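Local atomic coordinates of arylsulfatase (Pseudoalteromonas sp. MB47, PDB entry 7AJ0), a protein that probably removes sulfate groups from the algal polysaccharide fucoidan, as an exo-acting, calcium-containing sulfatase that assembles into a hexamer. Residues Q419-T430 / R433-F444. Residues are numbered along the deposited sequence; the frame is centred on the assembly and turned at random.
Sequences QVVYMWSREDFT and RWLDYKIHFKVF
Val421 and Arg433 face each other as an antiparallel hydrogen-bonded pair: Val421 N donates to Arg433 O (3.0 Å) and Arg433 N to Val421 O (2.8 Å). On the sheet face that carries these two side chains, Met423 closes the tightly packed part; its CE lies 3.9 Å from Arg433 CB, while SD meets Lys438 CE, whose ammonium end forms salt bridges with Glu350 and Glu476. The Arg433 chain runs fully extended (chi1 177°), which carries its guanidinium away from 419-430 to the turn, where NE donates to Leu435 O, lying in the guanidinium plane, and NH2 pairs with Asp436 OD1 at 2.9 Å; NH1 reaches Tyr97 OH. Replacing Arg433 by an alanine is likely to leave Asp436 OD1 without its charged mate, and the Leu435 carbonyl and Tyr97 hydroxyl without their guanidinium partner. Farther along, where strands 428-430 and 442-444 lie nearly perpendicular (88°), Thr430 O takes two N-H groups, Phe441 N at 2.6 Å and Lys442 N on a lone pair. Beside it the Phe429 and Phe441 rings, their planes at 30°, are slid so far that they barely overlap and meet mainly through Phe429 CE2 and Phe441 CD2 (3.6 Å). The looser ends are polar: the extended Lys442 chain crosses Asp428 at about a right angle for a long salt bridge, NZ to OD1 3.5 Å, and at the other end a water donates to Gln419 OE1, which also accepts from Asp16 N, and accepts from Trp434 NE1. The contact joins two successive hairpins of the four-stranded antiparallel sheet, 428-434 running between 420-425 and 437-440, and reaches strand 442-446, paired antiparallel with 456-460 in a second sheet; helix 489-505 touches Trp434 and Phe441.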
ATOM      1  N   GLN A 419     -24.133 -14.941  25.165  1.00 23.16           N
ATOM      2  CA  GLN A 419     -24.598 -13.771  24.439  1.00 23.25           C
ATOM      3  C   GLN A 419     -23.472 -13.031  23.734  1.00 23.02           C
ATOM      4  O   GLN A 419     -23.705 -12.426  22.681  1.00 22.99           O
ATOM      5  CB  GLN A 419     -25.309 -12.818  25.403  1.00 23.69           C
ATOM      6  CG  GLN A 419     -26.124 -11.740  24.728  1.00 23.90           C
ATOM      7  CD  GLN A 419     -26.941 -10.929  25.716  1.00 26.65           C
ATOM      8  OE1 GLN A 419     -28.102 -10.612  25.460  1.00 27.38           O
ATOM      9  NE2 GLN A 419     -26.336 -10.589  26.850  1.00 24.55           N
ATOM     10  N   VAL A 420     -22.260 -13.064  24.283  1.00 22.91           N
ATOM     11  CA  VAL A 420     -21.147 -12.291  23.751  1.00 22.78           C
ATOM     12  C   VAL A 420     -19.859 -13.083  23.918  1.00 22.54           C
ATOM     13  O   VAL A 420     -19.682 -13.824  24.890  1.00 22.60           O
ATOM     14  CB  VAL A 420     -21.019 -10.914  24.449  1.00 23.11           C
ATOM     15  CG1 VAL A 420     -19.835 -10.142  23.888  1.00 23.02           C
ATOM     16  CG2 VAL A 420     -22.303 -10.109  24.309  1.00 23.40           C
ATOM     17  N   VAL A 421     -18.958 -12.924  22.953  1.00 22.33           N
ATOM     18  CA  VAL A 421     -17.596 -13.433  23.042  1.00 22.17           C
ATOM     19  C   VAL A 421     -16.671 -12.230  23.151  1.00 22.32           C
ATOM     20  O   VAL A 421     -16.749 -11.307  22.333  1.00 22.35           O
ATOM     21  CB  VAL A 421     -17.226 -14.301  21.827  1.00 21.86           C
ATOM     22  CG1 VAL A 421     -15.759 -14.707  21.889  1.00 21.75           C
ATOM     23  CG2 VAL A 421     -18.115 -15.530  21.768  1.00 21.77           C
ATOM     24  N   TYR A 422     -15.815 -12.233  24.167  1.00 22.47           N
ATOM     25  CA  TYR A 422     -14.862 -11.155  24.392  1.00 22.69           C
ATOM     26  C   TYR A 422     -13.473 -11.618  23.979  1.00 22.54           C
ATOM     27  O   TYR A 422     -13.021 -12.692  24.388  1.00 26.72           O
ATOM     28  CB  TYR A 422     -14.870 -10.719  25.855  1.00 23.07           C
ATOM     29  CG  TYR A 422     -16.207 -10.174  26.288  1.00 23.28           C
ATOM     30  CD1 TYR A 422     -16.568  -8.865  26.003  1.00 23.50           C
ATOM     31  CD2 TYR A 422     -17.115 -10.972  26.968  1.00 23.32           C
ATOM     32  CE1 TYR A 422     -17.792  -8.366  26.387  1.00 23.74           C
ATOM     33  CE2 TYR A 422     -18.339 -10.480  27.361  1.00 23.57           C
ATOM     34  CZ  TYR A 422     -18.674  -9.177  27.067  1.00 23.78           C
ATOM     35  OH  TYR A 422     -19.896  -8.680  27.454  1.00 28.71           O
ATOM     36  N   MET A 423     -12.801 -10.801  23.179  1.00 22.57           N
ATOM     37  CA  MET A 423     -11.540 -11.161  22.549  1.00 22.46           C
ATOM     38  C   MET A 423     -10.431 -10.286  23.104  1.00 22.81           C
ATOM     39  O   MET A 423     -10.562  -9.059  23.145  1.00 23.07           O
ATOM     40  CB  MET A 423     -11.665 -11.015  21.033  1.00 22.26           C
ATOM     41  CG  MET A 423     -13.047 -11.433  20.543  1.00 22.07           C
ATOM     42  SD  MET A 423     -13.094 -12.095  18.882  1.00 69.43           S
ATOM     43  CE  MET A 423     -14.791 -12.657  18.823  1.00 36.70           C
ATOM     44  N   TRP A 424      -9.352 -10.926  23.549  1.00 22.86           N
ATOM     45  CA  TRP A 424      -8.219 -10.244  24.150  1.00 23.25           C
ATOM     46  C   TRP A 424      -6.930 -10.678  23.471  1.00 23.22           C
ATOM     47  O   TRP A 424      -6.775 -11.844  23.094  1.00 22.95           O
ATOM     48  CB  TRP A 424      -8.106 -10.547  25.648  1.00 23.53           C
ATOM     49  CG  TRP A 424      -9.163  -9.927  26.490  1.00 23.73           C
ATOM     50  CD1 TRP A 424     -10.463 -10.317  26.585  1.00 23.53           C
ATOM     51  CD2 TRP A 424      -9.010  -8.812  27.376  1.00 24.23           C
ATOM     52  NE1 TRP A 424     -11.136  -9.511  27.473  1.00 23.87           N
ATOM     53  CE2 TRP A 424     -10.265  -8.577  27.969  1.00 24.30           C
ATOM     54  CE3 TRP A 424      -7.936  -7.985  27.721  1.00 24.67           C
ATOM     55  CZ2 TRP A 424     -10.478  -7.549  28.887  1.00 24.79           C
ATOM     56  CZ3 TRP A 424      -8.148  -6.966  28.633  1.00 25.16           C
ATOM     57  CH2 TRP A 424      -9.408  -6.760  29.208  1.00 25.21           C
ATOM     58  N   SER A 425      -6.007  -9.735  23.327  1.00 23.54           N
ATOM     59  CA  SER A 425      -4.621 -10.015  22.953  1.00 23.67           C
ATOM     60  C   SER A 425      -3.807  -9.817  24.233  1.00 24.14           C
ATOM     61  O   SER A 425      -3.388  -8.703  24.555  1.00 24.56           O
ATOM     62  CB  SER A 425      -4.146  -9.113  21.826  1.00 23.78           C
ATOM     63  OG  SER A 425      -2.796  -9.391  21.496  1.00 23.96           O
ATOM     64  N   ARG A 426      -3.605 -10.907  24.974  1.00 24.11           N
ATOM     65  CA  ARG A 426      -2.964 -10.846  26.286  1.00 29.04           C
ATOM     66  C   ARG A 426      -3.687  -9.833  27.167  1.00 24.88           C
ATOM     67  O   ARG A 426      -4.843 -10.057  27.540  1.00 24.68           O
ATOM     68  CB  ARG A 426      -1.478 -10.529  26.130  1.00 32.15           C
ATOM     69  CG  ARG A 426      -0.750 -11.591  25.316  1.00 26.61           C
ATOM     70  CD  ARG A 426       0.700 -11.768  25.726  1.00 33.89           C
ATOM     71  NE  ARG A 426       1.215 -13.059  25.270  1.00 45.60           N
ATOM     72  CZ  ARG A 426       1.696 -13.292  24.051  1.00 46.84           C
ATOM     73  NH1 ARG A 426       2.139 -14.502  23.732  1.00 48.51           N
ATOM     74  NH2 ARG A 426       1.739 -12.316  23.154  1.00 33.74           N
ATOM     75  N   GLU A 427      -3.035  -8.725  27.504  1.00 25.63           N
ATOM     76  CA  GLU A 427      -3.637  -7.715  28.365  1.00 25.75           C
ATOM     77  C   GLU A 427      -4.382  -6.629  27.592  1.00 25.64           C
ATOM     78  O   GLU A 427      -4.789  -5.630  28.194  1.00 26.02           O
ATOM     79  CB  GLU A 427      -2.566  -7.067  29.250  1.00 26.46           C
ATOM     80  CG  GLU A 427      -2.105  -7.938  30.412  1.00 29.29           C
ATOM     81  CD  GLU A 427      -0.700  -8.489  30.230  1.00 53.77           C
ATOM     82  OE1 GLU A 427      -0.088  -8.259  29.164  1.00 53.44           O
ATOM     83  OE2 GLU A 427      -0.205  -9.154  31.164  1.00 61.25           O
ATOM     84  N   ASP A 428      -4.581  -6.804  26.287  1.00 25.20           N
ATOM     85  CA  ASP A 428      -5.271  -5.827  25.454  1.00 25.13           C
ATOM     86  C   ASP A 428      -6.638  -6.370  25.061  1.00 24.63           C
ATOM     87  O   ASP A 428      -6.734  -7.449  24.467  1.00 24.19           O
ATOM     88  CB  ASP A 428      -4.454  -5.498  24.203  1.00 25.11           C
ATOM     89  CG  ASP A 428      -3.207  -4.699  24.511  1.00 28.76           C
ATOM     90  OD1 ASP A 428      -3.321  -3.632  25.152  1.00 40.95           O
ATOM     91  OD2 ASP A 428      -2.109  -5.142  24.114  1.00 31.95           O
ATOM     92  N   PHE A 429      -7.688  -5.622  25.393  1.00 24.74           N
ATOM     93  CA  PHE A 429      -9.032  -5.928  24.918  1.00 24.84           C
ATOM     94  C   PHE A 429      -9.209  -5.323  23.530  1.00 24.23           C
ATOM     95  O   PHE A 429      -9.111  -4.103  23.365  1.00 26.10           O
ATOM     96  CB  PHE A 429     -10.081  -5.382  25.881  1.00 24.62           C
ATOM     97  CG  PHE A 429     -11.492  -5.568  25.405  1.00 24.32           C
ATOM     98  CD1 PHE A 429     -12.125  -6.791  25.537  1.00 28.22           C
ATOM     99  CD2 PHE A 429     -12.186  -4.521  24.827  1.00 31.30           C
ATOM    100  CE1 PHE A 429     -13.421  -6.967  25.102  1.00 23.77           C
ATOM    101  CE2 PHE A 429     -13.485  -4.691  24.390  1.00 34.37           C
ATOM    102  CZ  PHE A 429     -14.102  -5.915  24.528  1.00 23.91           C
ATOM    103  N   THR A 430      -9.473  -6.169  22.535  1.00 23.79           N
ATOM    104  CA  THR A 430      -9.472  -5.730  21.148  1.00 23.70           C
ATOM    105  C   THR A 430     -10.830  -5.799  20.471  1.00 23.46           C
ATOM    106  O   THR A 430     -11.128  -4.942  19.637  1.00 23.59           O
ATOM    107  CB  THR A 430      -8.477  -6.566  20.328  1.00 23.48           C
ATOM    108  OG1 THR A 430      -8.872  -7.944  20.344  1.00 23.08           O
ATOM    109  CG2 THR A 430      -7.071  -6.443  20.902  1.00 23.78           C
ATOM    110  N   ARG A 433     -17.800 -10.136  19.959  1.00 22.34           N
ATOM    111  CA  ARG A 433     -18.832 -10.538  19.018  1.00 22.27           C
ATOM    112  C   ARG A 433     -20.165 -10.632  19.748  1.00 22.44           C
ATOM    113  O   ARG A 433     -20.247 -11.211  20.835  1.00 22.45           O
ATOM    114  CB  ARG A 433     -18.537 -11.877  18.342  1.00 23.29           C
ATOM    115  CG  ARG A 433     -19.680 -12.294  17.420  1.00 26.24           C
ATOM    116  CD  ARG A 433     -19.396 -13.546  16.622  1.00 21.74           C
ATOM    117  NE  ARG A 433     -20.612 -14.003  15.953  1.00 24.85           N
ATOM    118  CZ  ARG A 433     -20.677 -15.047  15.136  1.00 21.73           C
ATOM    119  NH1 ARG A 433     -19.588 -15.751  14.872  1.00 21.52           N
ATOM    120  NH2 ARG A 433     -21.833 -15.385  14.582  1.00 32.13           N
ATOM    121  N   TRP A 434     -21.205 -10.085  19.126  1.00 22.62           N
ATOM    122  CA  TRP A 434     -22.555 -10.087  19.680  1.00 22.86           C
ATOM    123  C   TRP A 434     -23.511 -10.337  18.526  1.00 22.90           C
ATOM    124  O   TRP A 434     -23.485  -9.610  17.528  1.00 22.99           O
ATOM    125  CB  TRP A 434     -22.853  -8.768  20.386  1.00 23.22           C
ATOM    126  CG  TRP A 434     -24.288  -8.573  20.720  1.00 23.55           C
ATOM    127  CD1 TRP A 434     -25.105  -9.450  21.366  1.00 23.60           C
ATOM    128  CD2 TRP A 434     -25.079  -7.415  20.439  1.00 23.92           C
ATOM    129  NE1 TRP A 434     -26.362  -8.915  21.495  1.00 23.99           N
ATOM    130  CE2 TRP A 434     -26.373  -7.665  20.936  1.00 24.19           C
ATOM    131  CE3 TRP A 434     -24.822  -6.193  19.813  1.00 24.11           C
ATOM    132  CZ2 TRP A 434     -27.405  -6.739  20.826  1.00 24.64           C
ATOM    133  CZ3 TRP A 434     -25.847  -5.275  19.705  1.00 24.54           C
ATOM    134  CH2 TRP A 434     -27.124  -5.553  20.210  1.00 24.80           C
ATOM    135  N   LEU A 435     -24.346 -11.365  18.658  1.00 22.90           N
ATOM    136  CA  LEU A 435     -25.205 -11.824  17.564  1.00 22.96           C
ATOM    137  C   LEU A 435     -24.254 -12.235  16.441  1.00 22.68           C
ATOM    138  O   LEU A 435     -23.350 -13.052  16.680  1.00 22.40           O
ATOM    139  CB  LEU A 435     -26.220 -10.748  17.209  1.00 23.35           C
ATOM    140  CG  LEU A 435     -27.131 -10.282  18.347  1.00 32.87           C
ATOM    141  CD1 LEU A 435     -27.858  -8.991  17.977  1.00 24.40           C
ATOM    142  CD2 LEU A 435     -28.129 -11.374  18.714  1.00 23.79           C
ATOM    143  N   ASP A 436     -24.396 -11.701  15.232  1.00 22.80           N
ATOM    144  CA  ASP A 436     -23.492 -11.993  14.129  1.00 22.61           C
ATOM    145  C   ASP A 436     -22.655 -10.774  13.758  1.00 22.67           C
ATOM    146  O   ASP A 436     -22.231 -10.627  12.610  1.00 22.69           O
ATOM    147  CB  ASP A 436     -24.289 -12.502  12.929  1.00 22.77           C
ATOM    148  CG  ASP A 436     -25.110 -13.741  13.258  1.00 30.29           C
ATOM    149  OD1 ASP A 436     -24.615 -14.606  14.014  1.00 31.96           O
ATOM    150  OD2 ASP A 436     -26.254 -13.849  12.768  1.00 39.53           O
ATOM    151  N   TYR A 437     -22.399  -9.900  14.730  1.00 22.74           N
ATOM    152  CA  TYR A 437     -21.668  -8.658  14.514  1.00 22.87           C
ATOM    153  C   TYR A 437     -20.346  -8.700  15.264  1.00 22.67           C
ATOM    154  O   TYR A 437     -20.311  -8.996  16.462  1.00 22.61           O
ATOM    155  CB  TYR A 437     -22.500  -7.455  14.964  1.00 23.25           C
ATOM    156  CG  TYR A 437     -23.834  -7.365  14.259  1.00 24.10           C
ATOM    157  CD1 TYR A 437     -23.959  -6.683  13.055  1.00 23.77           C
ATOM    158  CD2 TYR A 437     -24.964  -7.975  14.785  1.00 23.61           C
ATOM    159  CE1 TYR A 437     -25.172  -6.607  12.402  1.00 24.09           C
ATOM    160  CE2 TYR A 437     -26.180  -7.902  14.140  1.00 23.92           C
ATOM    161  CZ  TYR A 437     -26.279  -7.216  12.950  1.00 24.16           C
ATOM    162  OH  TYR A 437     -27.491  -7.145  12.302  1.00 35.25           O
ATOM    163  N   LYS A 438     -19.264  -8.406  14.551  1.00 22.62           N
ATOM    164  CA  LYS A 438     -17.910  -8.381  15.094  1.00 22.50           C
ATOM    165  C   LYS A 438     -17.473  -6.927  15.212  1.00 22.80           C
ATOM    166  O   LYS A 438     -17.375  -6.224  14.202  1.00 22.99           O
ATOM    167  CB  LYS A 438     -16.966  -9.171  14.188  1.00 22.28           C
ATOM    168  CG  LYS A 438     -15.497  -9.103  14.561  1.00 24.39           C
ATOM    169  CD  LYS A 438     -15.184  -9.940  15.783  1.00 22.05           C
ATOM    170  CE  LYS A 438     -13.684 -10.032  16.003  1.00 22.02           C
ATOM    171  NZ  LYS A 438     -12.973 -10.704  14.875  1.00 23.39           N
ATOM    172  N   ILE A 439     -17.219  -6.477  16.439  1.00 22.91           N
ATOM    173  CA  ILE A 439     -16.854  -5.091  16.716  1.00 23.26           C
ATOM    174  C   ILE A 439     -15.412  -5.066  17.203  1.00 23.25           C
ATOM    175  O   ILE A 439     -15.072  -5.725  18.195  1.00 23.12           O
ATOM    176  CB  ILE A 439     -17.792  -4.455  17.753  1.00 23.53           C
ATOM    177  CG1 ILE A 439     -19.252  -4.591  17.319  1.00 23.58           C
ATOM    178  CG2 ILE A 439     -17.449  -2.987  17.956  1.00 23.96           C
ATOM    179  CD1 ILE A 439     -19.951  -5.790  17.915  1.00 24.63           C
ATOM    180  N   HIS A 440     -14.567  -4.304  16.514  1.00 23.43           N
ATOM    181  CA  HIS A 440     -13.158  -4.184  16.859  1.00 23.50           C
ATOM    182  C   HIS A 440     -12.892  -2.822  17.491  1.00 23.96           C
ATOM    183  O   HIS A 440     -13.243  -1.785  16.916  1.00 24.26           O
ATOM    184  CB  HIS A 440     -12.260  -4.347  15.629  1.00 23.45           C
ATOM    185  CG  HIS A 440     -12.362  -5.685  14.971  1.00 23.06           C
ATOM    186  ND1 HIS A 440     -11.387  -6.651  15.092  1.00 22.86           N
ATOM    187  CD2 HIS A 440     -13.316  -6.211  14.168  1.00 22.90           C
ATOM    188  CE1 HIS A 440     -11.739  -7.717  14.397  1.00 22.57           C
ATOM    189  NE2 HIS A 440     -12.906  -7.477  13.828  1.00 22.60           N
ATOM    190  N   PHE A 441     -12.266  -2.830  18.663  1.00 24.07           N
ATOM    191  CA  PHE A 441     -11.780  -1.608  19.290  1.00 24.56           C
ATOM    192  C   PHE A 441     -10.282  -1.426  19.113  1.00 24.73           C
ATOM    193  O   PHE A 441      -9.792  -0.298  19.225  1.00 25.20           O
ATOM    194  CB  PHE A 441     -12.142  -1.613  20.777  1.00 24.70           C
ATOM    195  CG  PHE A 441     -13.610  -1.813  21.031  1.00 24.59           C
ATOM    196  CD1 PHE A 441     -14.481  -0.737  21.034  1.00 24.94           C
ATOM    197  CD2 PHE A 441     -14.123  -3.082  21.247  1.00 25.74           C
ATOM    198  CE1 PHE A 441     -15.834  -0.923  21.258  1.00 26.53           C
ATOM    199  CE2 PHE A 441     -15.474  -3.273  21.471  1.00 24.15           C
ATOM    200  CZ  PHE A 441     -16.329  -2.193  21.476  1.00 24.50           C
ATOM    201  N   LYS A 442      -9.556  -2.503  18.829  1.00 24.41           N
ATOM    202  CA  LYS A 442      -8.155  -2.451  18.427  1.00 24.56           C
ATOM    203  C   LYS A 442      -7.964  -3.472  17.317  1.00 24.18           C
ATOM    204  O   LYS A 442      -8.539  -4.564  17.363  1.00 23.77           O
ATOM    205  CB  LYS A 442      -7.218  -2.727  19.603  1.00 24.72           C
ATOM    206  CG  LYS A 442      -7.195  -1.598  20.631  1.00 25.32           C
ATOM    207  CD  LYS A 442      -6.291  -1.917  21.813  1.00 30.24           C
ATOM    208  CE  LYS A 442      -6.246  -0.756  22.799  1.00 26.05           C
ATOM    209  NZ  LYS A 442      -5.355  -1.048  23.957  1.00 45.30           N
ATOM    210  N   VAL A 443      -7.160  -3.113  16.318  1.00 24.35           N
ATOM    211  CA  VAL A 443      -7.075  -3.857  15.068  1.00 24.09           C
ATOM    212  C   VAL A 443      -5.630  -4.260  14.814  1.00 24.20           C
ATOM    213  O   VAL A 443      -4.721  -3.429  14.911  1.00 24.63           O
ATOM    214  CB  VAL A 443      -7.622  -3.025  13.891  1.00 24.28           C
ATOM    215  CG1 VAL A 443      -7.169  -3.603  12.558  1.00 24.18           C
ATOM    216  CG2 VAL A 443      -9.138  -2.958  13.966  1.00 24.11           C
ATOM    217  N   PHE A 444      -5.428  -5.533  14.481  1.00 23.85           N
ATOM    218  CA  PHE A 444      -4.126  -6.008  14.037  1.00 23.96           C
ATOM    219  C   PHE A 444      -3.937  -5.671  12.562  1.00 24.11           C
ATOM    220  O   PHE A 444      -4.813  -5.949  11.736  1.00 25.09           O
ATOM    221  CB  PHE A 444      -4.000  -7.514  14.248  1.00 23.58           C
ATOM    222  CG  PHE A 444      -3.869  -7.919  15.688  1.00 23.53           C
ATOM    223  CD1 PHE A 444      -4.992  -8.118  16.471  1.00 23.29           C
ATOM    224  CD2 PHE A 444      -2.621  -8.112  16.255  1.00 23.77           C
ATOM    225  CE1 PHE A 444      -4.874  -8.496  17.792  1.00 23.30           C
ATOM    226  CE2 PHE A 444      -2.497  -8.492  17.577  1.00 23.79           C
ATOM    227  CZ  PHE A 444      -3.625  -8.683  18.346  1.00 23.55           C
TER
HETATM  228  O   HOH W   1     -28.757 -10.365  22.564  1.00 23.77           O